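Local coordinates for putative oxidoreductase (Thermus thermophilus, PDB 2ISM), which is a putative oxidoreductase of the glucose/sorbosone dehydrogenase family, built as a six-bladed beta-propeller with a bound calcium ion, at residues G20-P33 / Q340-L352. Residues are numbered along the deposited sequence; the frame is centred on the assembly and turned at random.
Sequences GLRVEEVVGGLEVP and QVRPGDDRVLRLL
Arg350 meets Glu24 in a salt bridge beside the backbone bonds that pair the two residues, and its side chain touches segment 20-33 from CB to the guanidinium. Arg350 CB packs 3.6 Å from Val26 CG2, and CG and CD run past Glu24 OE2. The chain then bends at chi3 (51°), bringing NE to a weak bond with Glu24 OE2, while Arg350 NH2 reaches Glu24 OE1 at 2.9 Å. Both carboxylate oxygens are thus engaged, although the two planes stand 78° apart and OE1 is met from above its own. Val26 CG2 lies over one guanidinium face, and NH1 bonds weakly to Tyr329 OH. Strand 23-27 is the outermost strand of the sheet it forms with 348-351, 328-332 and 317-322, the N-terminal strand closing the last propeller blade in the 'Velcro' manner. Between Glu25 and Val27 a beta bulge shifts the pairing: Val26 N donates to Val348 O, whereas Val348 N donates to Val27 O. Glu25 points to the opposite face from Glu24, and Glu25 OE2 forms a salt bridge with Arg347 NE (2.6 Å) from the loop before strand 348-351; a water bridges OE2 to Arg347 NH2, and Gly344 O sits over the guanidinium. Farther along, Asp346 OD2 accepts Val32 N at 3.0 Å and also Arg335 N.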
ATOM      1  N   GLY B  20       5.420   3.787   8.710  1.00 26.85           N
ATOM      2  CA  GLY B  20       6.363   2.710   9.146  1.00 28.88           C
ATOM      3  C   GLY B  20       5.923   1.317   8.726  1.00 22.55           C
ATOM      4  O   GLY B  20       4.790   0.913   8.974  1.00 26.82           O
ATOM      5  N   LEU B  21       6.822   0.577   8.087  1.00 21.83           N
ATOM      6  CA  LEU B  21       6.515  -0.777   7.639  1.00 22.00           C
ATOM      7  C   LEU B  21       6.939  -1.775   8.708  1.00 23.46           C
ATOM      8  O   LEU B  21       8.004  -1.636   9.307  1.00 30.65           O
ATOM      9  CB  LEU B  21       7.245  -1.082   6.326  1.00 17.61           C
ATOM     10  CG  LEU B  21       6.866  -0.204   5.127  1.00 19.73           C
ATOM     11  CD1 LEU B  21       7.749  -0.544   3.938  1.00 22.67           C
ATOM     12  CD2 LEU B  21       5.400  -0.421   4.778  1.00 20.58           C
ATOM     13  N   ARG B  22       6.101  -2.777   8.950  1.00 19.12           N
ATOM     14  CA  ARG B  22       6.396  -3.793   9.949  1.00 21.17           C
ATOM     15  C   ARG B  22       6.885  -5.061   9.271  1.00 19.35           C
ATOM     16  O   ARG B  22       6.286  -5.532   8.307  1.00 21.91           O
ATOM     17  CB  ARG B  22       5.150  -4.077  10.792  1.00 22.33           C
ATOM     18  CG  ARG B  22       4.779  -2.918  11.706  1.00 25.91           C
ATOM     19  CD  ARG B  22       5.853  -2.715  12.764  1.00 24.31           C
ATOM     20  NE  ARG B  22       5.758  -3.714  13.824  1.00 22.89           N
ATOM     21  CZ  ARG B  22       4.903  -3.641  14.842  1.00 22.45           C
ATOM     22  NH1 ARG B  22       4.072  -2.610  14.943  1.00 21.02           N
ATOM     23  NH2 ARG B  22       4.865  -4.605  15.751  1.00 18.90           N
ATOM     24  N   VAL B  23       7.975  -5.615   9.788  1.00 20.78           N
ATOM     25  CA  VAL B  23       8.572  -6.812   9.218  1.00 20.61           C
ATOM     26  C   VAL B  23       8.239  -8.099   9.953  1.00 23.09           C
ATOM     27  O   VAL B  23       8.083  -8.116  11.172  1.00 25.99           O
ATOM     28  CB  VAL B  23      10.115  -6.688   9.176  1.00 23.58           C
ATOM     29  CG1 VAL B  23      10.736  -7.971   8.636  1.00 25.57           C
ATOM     30  CG2 VAL B  23      10.515  -5.510   8.323  1.00 25.89           C
ATOM     31  N   GLU B  24       8.119  -9.177   9.189  1.00 24.09           N
ATOM     32  CA  GLU B  24       7.873 -10.494   9.747  1.00 24.79           C
ATOM     33  C   GLU B  24       8.590 -11.487   8.847  1.00 26.97           C
ATOM     34  O   GLU B  24       8.491 -11.419   7.619  1.00 21.85           O
ATOM     35  CB  GLU B  24       6.374 -10.803   9.823  1.00 32.90           C
ATOM     36  CG  GLU B  24       5.672 -10.981   8.498  1.00 42.32           C
ATOM     37  CD  GLU B  24       4.194 -11.272   8.681  1.00 50.66           C
ATOM     38  OE1 GLU B  24       3.865 -12.268   9.362  1.00 50.86           O
ATOM     39  OE2 GLU B  24       3.364 -10.504   8.150  1.00 53.10           O
ATOM     40  N   GLU B  25       9.343 -12.389   9.464  1.00 25.83           N
ATOM     41  CA  GLU B  25      10.091 -13.393   8.724  1.00 24.47           C
ATOM     42  C   GLU B  25       9.181 -14.492   8.203  1.00 25.67           C
ATOM     43  O   GLU B  25       8.421 -15.097   8.958  1.00 24.11           O
ATOM     44  CB  GLU B  25      11.177 -14.000   9.614  1.00 27.21           C
ATOM     45  CG  GLU B  25      11.885 -15.197   8.996  1.00 31.44           C
ATOM     46  CD  GLU B  25      13.074 -15.659   9.815  1.00 38.16           C
ATOM     47  OE1 GLU B  25      13.561 -16.784   9.575  1.00 38.29           O
ATOM     48  OE2 GLU B  25      13.526 -14.893  10.691  1.00 41.62           O
ATOM     49  N   VAL B  26       9.263 -14.741   6.900  1.00 18.58           N
ATOM     50  CA  VAL B  26       8.464 -15.775   6.265  1.00 19.89           C
ATOM     51  C   VAL B  26       9.213 -17.105   6.340  1.00 20.11           C
ATOM     52  O   VAL B  26       8.636 -18.134   6.690  1.00 19.56           O
ATOM     53  CB  VAL B  26       8.184 -15.427   4.785  1.00 18.81           C
ATOM     54  CG1 VAL B  26       7.370 -16.532   4.134  1.00 21.13           C
ATOM     55  CG2 VAL B  26       7.438 -14.094   4.701  1.00 17.50           C
ATOM     56  N   VAL B  27      10.502 -17.074   6.018  1.00 18.80           N
ATOM     57  CA  VAL B  27      11.330 -18.274   6.054  1.00 18.73           C
ATOM     58  C   VAL B  27      12.799 -17.870   5.971  1.00 18.59           C
ATOM     59  O   VAL B  27      13.125 -16.831   5.398  1.00 22.51           O
ATOM     60  CB  VAL B  27      10.977 -19.237   4.881  1.00 21.94           C
ATOM     61  CG1 VAL B  27      11.298 -18.587   3.547  1.00 22.58           C
ATOM     62  CG2 VAL B  27      11.732 -20.549   5.032  1.00 23.30           C
ATOM     63  N   GLY B  28      13.675 -18.679   6.562  1.00 15.14           N
ATOM     64  CA  GLY B  28      15.096 -18.374   6.538  1.00 13.37           C
ATOM     65  C   GLY B  28      15.972 -19.582   6.246  1.00 14.04           C
ATOM     66  O   GLY B  28      15.480 -20.643   5.854  1.00 16.03           O
ATOM     67  N   GLY B  29      17.277 -19.412   6.433  1.00 14.52           N
ATOM     68  CA  GLY B  29      18.217 -20.489   6.185  1.00 11.45           C
ATOM     69  C   GLY B  29      18.538 -20.672   4.712  1.00 18.88           C
ATOM     70  O   GLY B  29      19.162 -21.660   4.335  1.00 13.22           O
ATOM     71  N   LEU B  30      18.125 -19.714   3.882  1.00 17.13           N
ATOM     72  CA  LEU B  30      18.356 -19.786   2.438  1.00 17.55           C
ATOM     73  C   LEU B  30      19.739 -19.272   2.045  1.00 18.74           C
ATOM     74  O   LEU B  30      20.331 -18.448   2.743  1.00 18.42           O
ATOM     75  CB  LEU B  30      17.282 -18.973   1.703  1.00 14.48           C
ATOM     76  CG  LEU B  30      15.822 -19.366   1.969  1.00 17.54           C
ATOM     77  CD1 LEU B  30      14.905 -18.194   1.662  1.00 17.07           C
ATOM     78  CD2 LEU B  30      15.447 -20.585   1.123  1.00 15.66           C
ATOM     79  N   GLU B  31      20.257 -19.761   0.924  1.00 16.81           N
ATOM     80  CA  GLU B  31      21.564 -19.322   0.459  1.00 12.06           C
ATOM     81  C   GLU B  31      21.398 -18.416  -0.754  1.00 15.24           C
ATOM     82  O   GLU B  31      21.254 -18.887  -1.882  1.00 12.02           O
ATOM     83  CB  GLU B  31      22.440 -20.520   0.095  1.00 14.09           C
ATOM     84  CG  GLU B  31      23.920 -20.190   0.121  1.00 21.45           C
ATOM     85  CD  GLU B  31      24.793 -21.368  -0.243  1.00 30.35           C
ATOM     86  OE1 GLU B  31      24.288 -22.514  -0.234  1.00 27.81           O
ATOM     87  OE2 GLU B  31      25.988 -21.142  -0.529  1.00 35.07           O
ATOM     88  N   VAL B  32      21.407 -17.114  -0.500  1.00 12.04           N
ATOM     89  CA  VAL B  32      21.262 -16.104  -1.542  1.00 14.35           C
ATOM     90  C   VAL B  32      19.962 -16.218  -2.352  1.00 13.92           C
ATOM     91  O   VAL B  32      19.984 -16.539  -3.545  1.00 13.17           O
ATOM     92  CB  VAL B  32      22.469 -16.129  -2.522  1.00 16.96           C
ATOM     93  CG1 VAL B  32      22.463 -14.870  -3.391  1.00 16.42           C
ATOM     94  CG2 VAL B  32      23.777 -16.221  -1.738  1.00 13.08           C
ATOM     95  N   PRO B  33      18.807 -15.982  -1.704  1.00 13.75           N
ATOM     96  CA  PRO B  33      17.523 -16.056  -2.416  1.00 15.33           C
ATOM     97  C   PRO B  33      17.494 -14.874  -3.385  1.00 13.77           C
ATOM     98  O   PRO B  33      17.255 -13.729  -2.997  1.00 15.54           O
ATOM     99  CB  PRO B  33      16.494 -15.941  -1.291  1.00 11.34           C
ATOM    100  CG  PRO B  33      17.226 -15.181  -0.223  1.00 15.24           C
ATOM    101  CD  PRO B  33      18.596 -15.803  -0.259  1.00 13.32           C
ATOM    102  N   GLN B 340      28.026 -10.258   6.071  1.00 22.01           N
ATOM    103  CA  GLN B 340      28.290 -10.916   7.340  1.00 25.55           C
ATOM    104  C   GLN B 340      27.169 -11.919   7.557  1.00 20.00           C
ATOM    105  O   GLN B 340      26.002 -11.540   7.650  1.00 19.20           O
ATOM    106  CB  GLN B 340      28.299  -9.895   8.475  1.00 30.20           C
ATOM    107  CG  GLN B 340      29.289  -8.760   8.279  1.00 45.00           C
ATOM    108  CD  GLN B 340      29.175  -7.704   9.363  1.00 57.51           C
ATOM    109  OE1 GLN B 340      28.135  -7.060   9.514  1.00 64.50           O
ATOM    110  NE2 GLN B 340      30.249  -7.524  10.128  1.00 60.65           N
ATOM    111  N   VAL B 341      27.522 -13.195   7.629  1.00 17.14           N
ATOM    112  CA  VAL B 341      26.530 -14.240   7.823  1.00 23.49           C
ATOM    113  C   VAL B 341      26.204 -14.448   9.292  1.00 26.27           C
ATOM    114  O   VAL B 341      27.094 -14.620  10.122  1.00 28.68           O
ATOM    115  CB  VAL B 341      27.008 -15.582   7.225  1.00 24.72           C
ATOM    116  CG1 VAL B 341      25.946 -16.650   7.427  1.00 24.79           C
ATOM    117  CG2 VAL B 341      27.313 -15.407   5.742  1.00 28.95           C
ATOM    118  N   ARG B 342      24.915 -14.418   9.606  1.00 27.04           N
ATOM    119  CA  ARG B 342      24.451 -14.620  10.969  1.00 30.36           C
ATOM    120  C   ARG B 342      23.400 -15.725  10.973  1.00 31.02           C
ATOM    121  O   ARG B 342      22.815 -16.034   9.936  1.00 27.10           O
ATOM    122  CB  ARG B 342      23.865 -13.322  11.532  1.00 33.67           C
ATOM    123  CG  ARG B 342      24.894 -12.219  11.745  1.00 40.64           C
ATOM    124  CD  ARG B 342      24.389 -11.224  12.768  1.00 49.89           C
ATOM    125  NE  ARG B 342      24.103 -11.891  14.034  1.00 59.41           N
ATOM    126  CZ  ARG B 342      23.386 -11.362  15.019  1.00 63.69           C
ATOM    127  NH1 ARG B 342      23.181 -12.050  16.133  1.00 68.22           N
ATOM    128  NH2 ARG B 342      22.868 -10.149  14.887  1.00 65.10           N
ATOM    129  N   PRO B 343      23.155 -16.340  12.141  1.00 33.39           N
ATOM    130  CA  PRO B 343      22.178 -17.420  12.297  1.00 30.58           C
ATOM    131  C   PRO B 343      20.837 -17.188  11.606  1.00 29.38           C
ATOM    132  O   PRO B 343      20.243 -16.117  11.727  1.00 33.30           O
ATOM    133  CB  PRO B 343      22.040 -17.531  13.808  1.00 34.16           C
ATOM    134  CG  PRO B 343      23.431 -17.263  14.260  1.00 32.24           C
ATOM    135  CD  PRO B 343      23.800 -16.046  13.432  1.00 32.50           C
ATOM    136  N   GLY B 344      20.370 -18.207  10.891  1.00 28.27           N
ATOM    137  CA  GLY B 344      19.104 -18.122  10.182  1.00 27.51           C
ATOM    138  C   GLY B 344      19.162 -17.197   8.979  1.00 26.86           C
ATOM    139  O   GLY B 344      18.158 -16.983   8.303  1.00 24.36           O
ATOM    140  N   ASP B 345      20.353 -16.675   8.688  1.00 23.93           N
ATOM    141  CA  ASP B 345      20.508 -15.751   7.574  1.00 30.40           C
ATOM    142  C   ASP B 345      19.988 -16.080   6.195  1.00 37.48           C
ATOM    143  O   ASP B 345      19.923 -17.234   5.765  1.00 37.95           O
ATOM    144  CB  ASP B 345      21.950 -15.335   7.371  1.00 24.48           C
ATOM    145  CG  ASP B 345      22.142 -13.875   7.645  1.00 27.59           C
ATOM    146  OD1 ASP B 345      21.135 -13.130   7.560  1.00 31.64           O
ATOM    147  OD2 ASP B 345      23.274 -13.460   7.939  1.00 23.35           O
ATOM    148  N   ASP B 346      19.677 -14.995   5.498  1.00 38.86           N
ATOM    149  CA  ASP B 346      19.068 -14.997   4.192  1.00 27.37           C
ATOM    150  C   ASP B 346      17.631 -15.336   3.930  1.00 23.10           C
ATOM    151  O   ASP B 346      17.250 -16.222   3.152  1.00 17.68           O
ATOM    152  CB  ASP B 346      19.932 -15.709   3.160  1.00 28.95           C
ATOM    153  CG  ASP B 346      21.091 -14.831   2.716  1.00 16.35           C
ATOM    154  OD1 ASP B 346      21.213 -13.737   3.316  1.00 19.94           O
ATOM    155  OD2 ASP B 346      21.865 -15.203   1.808  1.00 17.68           O
ATOM    156  N   ARG B 347      16.840 -14.625   4.710  1.00 15.80           N
ATOM    157  CA  ARG B 347      15.422 -14.812   4.807  1.00 16.65           C
ATOM    158  C   ARG B 347      14.600 -14.089   3.770  1.00 13.95           C
ATOM    159  O   ARG B 347      15.077 -13.194   3.062  1.00 15.14           O
ATOM    160  CB  ARG B 347      15.042 -14.175   6.146  1.00 17.28           C
ATOM    161  CG  ARG B 347      15.932 -14.502   7.341  1.00 28.10           C
ATOM    162  CD  ARG B 347      15.520 -13.629   8.531  1.00 30.03           C
ATOM    163  NE  ARG B 347      15.905 -14.202   9.820  1.00 34.70           N
ATOM    164  CZ  ARG B 347      17.149 -14.264  10.276  1.00 27.96           C
ATOM    165  NH1 ARG B 347      18.149 -13.782   9.552  1.00 26.87           N
ATOM    166  NH2 ARG B 347      17.394 -14.821  11.454  1.00 36.86           N
ATOM    167  N   VAL B 348      13.346 -14.499   3.715  1.00 16.20           N
ATOM    168  CA  VAL B 348      12.355 -13.879   2.870  1.00 11.54           C
ATOM    169  C   VAL B 348      11.582 -13.093   3.927  1.00 14.15           C
ATOM    170  O   VAL B 348      11.080 -13.676   4.888  1.00 16.64           O
ATOM    171  CB  VAL B 348      11.425 -14.920   2.240  1.00 14.65           C
ATOM    172  CG1 VAL B 348      10.239 -14.224   1.592  1.00 16.77           C
ATOM    173  CG2 VAL B 348      12.188 -15.738   1.205  1.00 14.11           C
ATOM    174  N   LEU B 349      11.520 -11.778   3.766  1.00 14.49           N
ATOM    175  CA  LEU B 349      10.816 -10.934   4.721  1.00 15.32           C
ATOM    176  C   LEU B 349       9.544 -10.377   4.104  1.00 17.49           C
ATOM    177  O   LEU B 349       9.497 -10.090   2.909  1.00 18.08           O
ATOM    178  CB  LEU B 349      11.716  -9.776   5.167  1.00 14.65           C
ATOM    179  CG  LEU B 349      13.088 -10.150   5.736  1.00 11.45           C
ATOM    180  CD1 LEU B 349      13.891  -8.894   6.001  1.00 10.31           C
ATOM    181  CD2 LEU B 349      12.915 -10.956   7.024  1.00 15.39           C
ATOM    182  N   ARG B 350       8.512 -10.231   4.927  1.00 15.00           N
ATOM    183  CA  ARG B 350       7.241  -9.691   4.468  1.00 18.82           C
ATOM    184  C   ARG B 350       6.988  -8.388   5.218  1.00 19.21           C
ATOM    185  O   ARG B 350       6.973  -8.370   6.447  1.00 19.93           O
ATOM    186  CB  ARG B 350       6.119 -10.694   4.741  1.00 21.02           C
ATOM    187  CG  ARG B 350       4.739 -10.259   4.267  1.00 25.96           C
ATOM    188  CD  ARG B 350       3.794 -11.447   4.290  1.00 31.31           C
ATOM    189  NE  ARG B 350       3.833 -12.122   5.582  1.00 46.16           N
ATOM    190  CZ  ARG B 350       3.613 -13.421   5.761  1.00 49.96           C
ATOM    191  NH1 ARG B 350       3.335 -14.200   4.725  1.00 53.00           N
ATOM    192  NH2 ARG B 350       3.678 -13.942   6.979  1.00 53.58           N
ATOM    193  N   LEU B 351       6.806  -7.302   4.475  1.00 19.45           N
ATOM    194  CA  LEU B 351       6.570  -5.995   5.073  1.00 22.40           C
ATOM    195  C   LEU B 351       5.113  -5.584   4.912  1.00 29.70           C
ATOM    196  O   LEU B 351       4.643  -5.352   3.797  1.00 24.32           O
ATOM    197  CB  LEU B 351       7.490  -4.948   4.438  1.00 21.08           C
ATOM    198  CG  LEU B 351       8.953  -4.966   4.901  1.00 28.30           C
ATOM    199  CD1 LEU B 351       9.578  -6.328   4.621  1.00 29.83           C
ATOM    200  CD2 LEU B 351       9.723  -3.866   4.187  1.00 27.09           C
ATOM    201  N   LEU B 352       4.414  -5.505   6.042  1.00 36.33           N
ATOM    202  CA  LEU B 352       2.997  -5.150   6.092  1.00 45.13           C
ATOM    203  C   LEU B 352       2.102  -6.098   5.306  1.00 50.45           C
ATOM    204  O   LEU B 352       1.033  -6.464   5.836  1.00 53.20           O
ATOM    205  CB  LEU B 352       2.773  -3.718   5.607  1.00 47.39           C
ATOM    206  CG  LEU B 352       3.251  -2.606   6.544  1.00 50.37           C
ATOM    207  CD1 LEU B 352       2.254  -1.461   6.488  1.00 50.16           C
ATOM    208  CD2 LEU B 352       3.362  -3.120   7.973  1.00 49.57           C
TER
HETATM  209  O   HOH W   1      14.895 -15.572  13.006  1.00 39.93           O